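Local coordinates for DUF1436 domain-containing protein (Neisseria meningitidis, PDB 2GKP) that is of unknown function but probably acts as an immunity protein that neutralises a toxin of contact-dependent growth inhibition, at residues 23-28 with 59-64; 29-34 with 68-73; 120-125 with 143-148. One frame throughout, in Å; residues are numbered along the deposited sequence. Where two conformers were deposited one is given.

Overall arrangement
All three contacts belong to one antiparallel sheet and what packs on it. Interactions 1 and 2 share strand 23-30 and follow one another along it, their centres about 17 Å apart; the first seats helix 51-63 on the strand, the second holds the loop that runs from that helix to helix 73-79. Their segments alternate along the chain, and both contacts close before interaction 3 begins. Interaction 3 pairs strand 122-132 with strand 144-147; its centre lies about 15 Å from that of interaction 1, and the two meet where Leu-62 packs on Leu-123 and Leu-59 on Leu-148. Helix 51-63 thus bridges distant strands of a single compact domain.

Interaction 1: residues 23-28 with 59-64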
# COMPACT_ATOMS: atom_id res chain seq x y z
N LEU A 23 -2.86 -1.93 11.07
CA LEU A 23 -2.15 -1.43 9.88
C LEU A 23 -2.00 -2.58 8.87
O LEU A 23 -1.82 -3.72 9.29
CB LEU A 23 -0.75 -0.91 10.25
CG LEU A 23 -0.65 -0.05 11.51
CD1 LEU A 23 0.80 0.34 11.76
CD2 LEU A 23 -1.52 1.19 11.36
N ILE A 24 -2.12 -2.29 7.57
CA ILE A 24 -2.14 -3.32 6.54
C ILE A 24 -1.22 -2.82 5.43
O ILE A 24 -1.53 -1.85 4.74
CB ILE A 24 -3.58 -3.56 6.03
CG1 ILE A 24 -4.56 -3.80 7.20
CG2 ILE A 24 -3.55 -4.74 5.05
CD1 ILE A 24 -5.91 -3.23 7.00
N ILE A 25 -0.06 -3.47 5.29
CA ILE A 25 0.95 -3.00 4.35
C ILE A 25 0.94 -3.95 3.15
O ILE A 25 0.90 -5.19 3.31
CB ILE A 25 2.35 -3.01 4.98
CG1 ILE A 25 2.44 -2.09 6.19
CG2 ILE A 25 3.40 -2.67 3.94
CD1 ILE A 25 1.79 -0.85 6.04
N GLN A 26 0.94 -3.38 1.96
CA GLN A 26 0.74 -4.19 0.77
C GLN A 26 1.68 -3.80 -0.36
O GLN A 26 1.74 -2.63 -0.73
CB GLN A 26 -0.73 -3.95 0.32
CG GLN A 26 -1.19 -4.65 -0.94
CD GLN A 26 -1.22 -6.14 -0.74
OE1 GLN A 26 -1.86 -6.65 0.19
NE2 GLN A 26 -0.53 -6.85 -1.61
N THR A 27 2.32 -4.78 -1.00
CA THR A 27 3.02 -4.53 -2.27
C THR A 27 2.03 -4.19 -3.39
O THR A 27 0.99 -4.82 -3.49
CB THR A 27 3.78 -5.81 -2.69
OG1 THR A 27 4.81 -6.03 -1.73
CG2 THR A 27 4.44 -5.65 -4.08
N TRP A 28 2.38 -3.19 -4.21
CA TRP A 28 1.63 -2.89 -5.44
C TRP A 28 2.52 -3.23 -6.64
O TRP A 28 3.76 -3.21 -6.55
CB TRP A 28 1.33 -1.39 -5.47
CG TRP A 28 0.24 -0.92 -4.56
CD1 TRP A 28 -0.15 -1.48 -3.35
CD2 TRP A 28 -0.54 0.25 -4.73
NE1 TRP A 28 -1.18 -0.73 -2.80
CE2 TRP A 28 -1.43 0.33 -3.62
CE3 TRP A 28 -0.62 1.22 -5.74
CZ2 TRP A 28 -2.37 1.35 -3.50
CZ3 TRP A 28 -1.55 2.25 -5.60
CH2 TRP A 28 -2.42 2.29 -4.49
N LEU A 59 9.51 -0.95 3.31
CA LEU A 59 10.64 -1.22 2.38
C LEU A 59 10.59 -2.64 1.78
O LEU A 59 10.87 -2.83 0.57
CB LEU A 59 12.00 -0.96 3.04
CG LEU A 59 12.28 0.51 3.32
CD1 LEU A 59 13.44 0.63 4.32
CD2 LEU A 59 12.61 1.29 2.03
N GLN A 60 10.23 -3.64 2.59
CA GLN A 60 10.11 -5.01 2.09
C GLN A 60 8.99 -5.08 1.04
O GLN A 60 9.07 -5.75 0.02
CB GLN A 60 9.84 -5.98 3.25
CG GLN A 60 11.07 -6.15 4.18
CD GLN A 60 10.80 -6.86 5.51
OE1 GLN A 60 9.66 -6.98 6.00
NE2 GLN A 60 11.89 -7.34 6.11
N ALA A 61 7.88 -4.42 1.34
CA ALA A 61 6.77 -4.42 0.38
C ALA A 61 7.15 -3.76 -0.94
O ALA A 61 6.82 -4.29 -2.02
CB ALA A 61 5.53 -3.72 0.99
N LEU A 62 7.86 -2.64 -0.87
CA LEU A 62 8.32 -1.98 -2.08
C LEU A 62 9.28 -2.87 -2.86
O LEU A 62 9.20 -2.89 -4.09
CB LEU A 62 9.01 -0.67 -1.73
CG LEU A 62 8.14 0.52 -1.26
CD1 LEU A 62 8.95 1.56 -0.55
CD2 LEU A 62 7.44 1.13 -2.45
N ALA A 63 10.16 -3.59 -2.17
CA ALA A 63 11.16 -4.41 -2.88
C ALA A 63 10.50 -5.49 -3.72
O ALA A 63 11.08 -5.95 -4.73
CB ALA A 63 12.13 -5.01 -1.91
N ASN A 64 9.31 -5.91 -3.32
CA ASN A 64 8.58 -6.92 -4.07
C ASN A 64 7.69 -6.36 -5.20
O ASN A 64 7.08 -7.13 -5.93
CB ASN A 64 7.70 -7.77 -3.14
CG ASN A 64 8.49 -8.75 -2.34
OD1 ASN A 64 9.53 -9.22 -2.80
ND2 ASN A 64 8.01 -9.09 -1.16
O HOH W 1 5.55 -8.10 -0.01
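Strand 23-28 and helix 59-63 run nearly the same way, their axes 21° apart and approaching to 6.9 Å, with Thr-27 opposite Ala-61 at a CA to CA distance of 4.6 Å. Such closeness depends on the small side chain of Ala-61, whose methyl points at the strand. It rests between two residues on the same side of that strand: CB of Ala-61 lies 3.8 Å from CG2 of Ile-25 and 3.6 Å from OG1 of Thr-27. Ile-25 carries the apolar contact onward to Leu-54, Thr-57 and Val-58 of the same helix.

Thr-27 supplies the polar link. Its OG1 donates to the carbonyl O of Ala-61 at 2.7 Å, arriving well to one side of the carbonyl, with a C=O...donor angle of 112°, and tilted somewhat from its plane. With chi1 at -66°, OG1 sits beside the backbone N while CG2 lies anti to it, and the methyl then lies 3.5 Å from C of Asn-64. A water donates to the same OG1 and accepts from ND2 of Asn-64 at 2.9 Å, tying the Asn-64 side chain to the strand. Gln-26 points away from the helix, and its NE2 binds O of Thr-27 and, outside the segments, O of Tyr-40.

The Ala-61 carbonyl, near the C-terminal end of the helix, accepts a weak bond from Asn-64 N and a short one from the threonine hydroxyl. The helix end is thereby joined to the sheet through a polar link of threonine hydroxyl, water and Asn-64, beside the apolar contact of Ile-25 with Ala-61.

Interaction 2: residues 29-34 with 68-73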
# COMPACT_ATOMS: atom_id res chain seq x y z
N SER A 29 1.89 -3.53 -7.78
CA SER A 29 2.62 -3.84 -9.01
C SER A 29 1.85 -3.25 -10.18
O SER A 29 0.74 -2.71 -10.01
CB SER A 29 2.73 -5.37 -9.18
OG SER A 29 3.52 -5.93 -8.12
N GLY A 30 2.43 -3.39 -11.38
CA GLY A 30 1.74 -2.87 -12.55
C GLY A 30 2.70 -2.50 -13.65
O GLY A 30 3.85 -2.96 -13.67
N PHE A 31 2.20 -1.70 -14.59
CA PHE A 31 3.02 -1.09 -15.61
C PHE A 31 2.27 0.18 -15.98
O PHE A 31 1.06 0.13 -16.29
CB PHE A 31 3.16 -1.97 -16.88
CG PHE A 31 3.73 -1.21 -18.03
CD1 PHE A 31 5.11 -0.97 -18.10
CD2 PHE A 31 2.88 -0.65 -19.00
CE1 PHE A 31 5.65 -0.17 -19.10
CE2 PHE A 31 3.40 0.14 -20.00
CZ PHE A 31 4.78 0.37 -20.09
N GLY A 32 2.97 1.32 -15.93
CA GLY A 32 2.34 2.60 -16.21
C GLY A 32 1.55 3.12 -15.04
O GLY A 32 1.79 4.23 -14.57
N ARG A 33 0.58 2.33 -14.59
CA ARG A 33 -0.13 2.59 -13.35
C ARG A 33 -0.04 1.34 -12.48
O ARG A 33 0.06 0.20 -13.00
CB ARG A 33 -1.61 2.95 -13.60
CG ARG A 33 -1.80 4.18 -14.49
CD ARG A 33 -3.27 4.56 -14.68
NE ARG A 33 -3.77 5.39 -13.58
CZ ARG A 33 -3.69 6.72 -13.51
NH1 ARG A 33 -4.23 7.36 -12.47
NH2 ARG A 33 -3.05 7.43 -14.45
N TYR A 34 -0.12 1.56 -11.15
CA TYR A 34 0.07 0.48 -10.19
C TYR A 34 -1.14 0.27 -9.30
O TYR A 34 -1.99 1.16 -9.12
CB TYR A 34 1.33 0.75 -9.35
CG TYR A 34 2.59 0.62 -10.17
CD1 TYR A 34 3.43 -0.47 -9.98
CD2 TYR A 34 2.92 1.54 -11.17
CE1 TYR A 34 4.60 -0.60 -10.73
CE2 TYR A 34 4.09 1.38 -11.93
CZ TYR A 34 4.91 0.32 -11.70
OH TYR A 34 6.08 0.16 -12.45
N PHE A 68 5.63 -4.85 -14.89
CA PHE A 68 5.44 -5.75 -16.05
C PHE A 68 5.91 -5.11 -17.34
O PHE A 68 6.03 -3.90 -17.41
CB PHE A 68 3.98 -6.20 -16.19
CG PHE A 68 3.40 -6.68 -14.90
CD1 PHE A 68 3.99 -7.74 -14.24
CD2 PHE A 68 2.28 -6.06 -14.35
CE1 PHE A 68 3.48 -8.18 -13.03
CE2 PHE A 68 1.78 -6.49 -13.14
CZ PHE A 68 2.38 -7.55 -12.48
N VAL A 69 6.19 -5.94 -18.35
CA VAL A 69 6.29 -5.51 -19.73
C VAL A 69 4.85 -5.45 -20.24
O VAL A 69 4.08 -6.39 -20.05
CB VAL A 69 7.15 -6.51 -20.53
CG1 VAL A 69 7.00 -6.27 -22.06
CG2 VAL A 69 8.60 -6.40 -20.08
N TYR A 70 4.47 -4.33 -20.84
CA TYR A 70 3.10 -4.16 -21.32
C TYR A 70 2.67 -5.32 -22.25
O TYR A 70 3.43 -5.72 -23.14
CB TYR A 70 2.99 -2.84 -22.10
CG TYR A 70 1.59 -2.60 -22.61
CD1 TYR A 70 0.57 -2.20 -21.74
CD2 TYR A 70 1.28 -2.75 -23.97
CE1 TYR A 70 -0.72 -1.95 -22.19
CE2 TYR A 70 0.00 -2.53 -24.42
CZ TYR A 70 -0.99 -2.11 -23.54
OH TYR A 70 -2.27 -1.90 -24.00
N ASP A 71 1.50 -5.88 -21.98
CA ASP A 71 1.00 -7.03 -22.76
C ASP A 71 1.72 -8.34 -22.59
O ASP A 71 1.49 -9.28 -23.39
CB ASP A 71 1.03 -6.66 -24.23
CG ASP A 71 -0.30 -6.37 -24.76
OD1 ASP A 71 -1.26 -6.27 -23.97
OD2 ASP A 71 -0.38 -6.26 -25.99
N SER A 72 2.65 -8.42 -21.64
CA SER A 72 3.21 -9.72 -21.27
C SER A 72 2.08 -10.53 -20.63
O SER A 72 1.05 -9.98 -20.24
CB SER A 72 4.40 -9.56 -20.34
OG SER A 72 3.91 -9.08 -19.09
N PRO A 73 2.23 -11.87 -20.56
CA PRO A 73 1.19 -12.64 -19.90
C PRO A 73 0.90 -12.13 -18.49
O PRO A 73 -0.25 -12.09 -18.10
CB PRO A 73 1.73 -14.08 -19.89
CG PRO A 73 3.11 -14.03 -20.45
CD PRO A 73 3.29 -12.72 -21.15
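Phe-68 meets the end of strand 23-30 through both its backbone and its ring. Its N donates to O of Gly-30 at 2.9 Å, a nearly straight bond at the hydrogen (162°) although the donor is tilted from the carbonyl plane. With CG beside the backbone N (chi1 -48°), the ring swings back along the strand: CE2 comes 3.6 Å from N of Gly-30 and CZ lies 4.0 Å from CB of Ser-29. Glu-74, Asp-75 and Phe-78 of helix 73-79 also pack on this ring. The carbonyl O of Phe-68 approaches Phe-31 to 3.1 Å at CD1.

Val-69 begins a type II turn that ends at Ser-72, and its O receives both N and OG of Ser-72. At Tyr-70 the chain passes above Phe-31, the backbone N lying 4.2 Å over the centre of one ring face. CB of Tyr-70 makes an off-centre CH-pi contact with the Phe-31 ring, 3.7 Å from CE2. The two aromatic rings themselves are oblique, their planes at 49°. Ser-72 then becomes the N-cap of helix 73-79, where its OG also bonds N of Asp-75.

One backbone hydrogen bond joins the two segments, and Arg-66, just before, adds another to Gly-30. Directional bonding thus sets the position of the loop at Gly-30, while largely nonpolar contacts of the Phe-68 and Phe-31 rings add to its hold.

Interaction 3: residues 120-125 with 143-148; sequences NGCLKI and DVILSL
Leu-123 and Leu-146 form a hydrogen-bonded antiparallel pair, each N donating to the other's O at 2.9 Å. The two bonds differ in direction: Leu-146 N lies in the carbonyl plane of its acceptor, whereas Leu-123 N stands above the plane of the Leu-146 carbonyl. Ile-125 and Val-144 form the next such pair, and N of Leu-148 extends the ladder to O of Gly-121 at 2.9 Å.

Side chains divide between the two faces. On that of Leu-123 and Ile-125, CD1 of Ile-125 meets CD1 of Leu-146 at 4.0 Å, while CD1 of Leu-123 reaches O of Ser-147 at 3.7 Å. On the other face Lys-124, fully extended with CG anti to the backbone N (chi1 -179°), runs alongside Ile-145, its CG 4.0 Å from CD1. Farther out its CE passes 3.0 Å from OD2 of Asp-143, but NZ stays 4.1 Å away, too far for a salt bridge.

Beyond the pair, helix 152-164 covers the buried face, placing Ile-155 on Leu-123 and Ala-162 on both Ile-125 and Val-144. Leu-62 of helix 51-63 also packs on Leu-123. At the far end OG of Ser-147 bonds N of Asp-149. Strand 144-147 thus pairs in antiparallel register with strand 122-132, whose other neighbours include strand 112-119, giving an antiparallel sheet backed on this face by helices, as in alpha+beta folds.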
# COMPACT_ATOMS: atom_id res chain seq x y z
N ASN A 120 14.25 6.27 -8.09
CA ASN A 120 15.58 6.86 -7.96
C ASN A 120 15.84 7.43 -6.58
O ASN A 120 16.32 8.56 -6.40
CB ASN A 120 15.78 7.93 -9.05
CG ASN A 120 15.82 7.33 -10.45
OD1 ASN A 120 15.99 6.12 -10.63
ND2 ASN A 120 15.64 8.18 -11.46
N GLY A 121 15.52 6.60 -5.59
CA GLY A 121 15.84 6.89 -4.22
C GLY A 121 14.85 7.82 -3.54
O GLY A 121 14.95 8.01 -2.36
N CYS A 122 13.89 8.38 -4.28
CA CYS A 122 12.95 9.32 -3.71
C CYS A 122 11.68 8.59 -3.31
O CYS A 122 11.10 7.90 -4.13
CB CYS A 122 12.60 10.39 -4.72
SG CYS A 122 11.53 11.64 -4.04
N LEU A 123 11.28 8.78 -2.05
CA LEU A 123 10.03 8.19 -1.53
C LEU A 123 8.93 9.25 -1.46
O LEU A 123 9.05 10.20 -0.68
CB LEU A 123 10.26 7.62 -0.12
CG LEU A 123 11.12 6.38 -0.08
CD1 LEU A 123 11.67 6.22 1.33
CD2 LEU A 123 10.26 5.18 -0.48
N LYS A 124 7.87 9.08 -2.26
CA LYS A 124 6.71 9.95 -2.20
C LYS A 124 5.61 9.21 -1.40
O LYS A 124 5.12 8.16 -1.85
CB LYS A 124 6.21 10.29 -3.62
CG LYS A 124 4.98 11.23 -3.67
CD LYS A 124 4.62 11.51 -5.11
CE LYS A 124 3.37 12.36 -5.27
NZ LYS A 124 3.22 12.60 -6.71
N ILE A 125 5.27 9.74 -0.22
CA ILE A 125 4.33 9.07 0.68
C ILE A 125 3.07 9.94 0.73
O ILE A 125 3.12 11.05 1.25
CB ILE A 125 4.93 8.83 2.08
CG1 ILE A 125 6.31 8.12 1.99
CG2 ILE A 125 3.97 8.07 2.95
CD1 ILE A 125 7.12 8.11 3.35
N ASP A 143 1.76 15.56 0.76
CA ASP A 143 2.69 14.42 0.70
C ASP A 143 3.83 14.53 1.69
O ASP A 143 4.27 15.63 2.03
CB ASP A 143 3.28 14.27 -0.72
CG ASP A 143 2.25 13.91 -1.76
OD1 ASP A 143 1.15 13.50 -1.43
OD2 ASP A 143 2.58 14.02 -2.96
N VAL A 144 4.32 13.38 2.16
CA VAL A 144 5.56 13.33 2.95
C VAL A 144 6.66 12.81 2.01
O VAL A 144 6.53 11.73 1.46
CB VAL A 144 5.41 12.41 4.17
CG1 VAL A 144 6.69 12.22 4.88
CG2 VAL A 144 4.32 12.89 5.12
N ILE A 145 7.71 13.60 1.80
CA ILE A 145 8.75 13.27 0.82
C ILE A 145 10.01 12.90 1.62
O ILE A 145 10.56 13.73 2.36
CB ILE A 145 9.05 14.50 -0.12
CG1 ILE A 145 7.78 14.99 -0.82
CG2 ILE A 145 10.17 14.17 -1.13
CD1 ILE A 145 7.02 13.98 -1.67
N LEU A 146 10.46 11.64 1.47
CA LEU A 146 11.69 11.15 2.09
C LEU A 146 12.56 10.49 1.02
O LEU A 146 12.34 10.67 -0.18
CB LEU A 146 11.37 10.17 3.22
CG LEU A 146 10.61 10.78 4.41
CD1 LEU A 146 10.20 9.72 5.38
CD2 LEU A 146 11.44 11.82 5.12
N SER A 147 13.56 9.75 1.44
CA SER A 147 14.42 9.11 0.46
C SER A 147 15.10 7.90 1.07
O SER A 147 15.00 7.65 2.27
CB SER A 147 15.43 10.10 -0.12
OG SER A 147 16.56 10.13 0.71
N LEU A 148 15.83 7.17 0.24
CA LEU A 148 16.59 6.02 0.72
C LEU A 148 17.79 6.42 1.58
O LEU A 148 18.43 5.56 2.19
CB LEU A 148 17.01 5.09 -0.42
CG LEU A 148 15.86 4.41 -1.19
CD1 LEU A 148 16.49 3.57 -2.29
CD2 LEU A 148 15.03 3.54 -0.21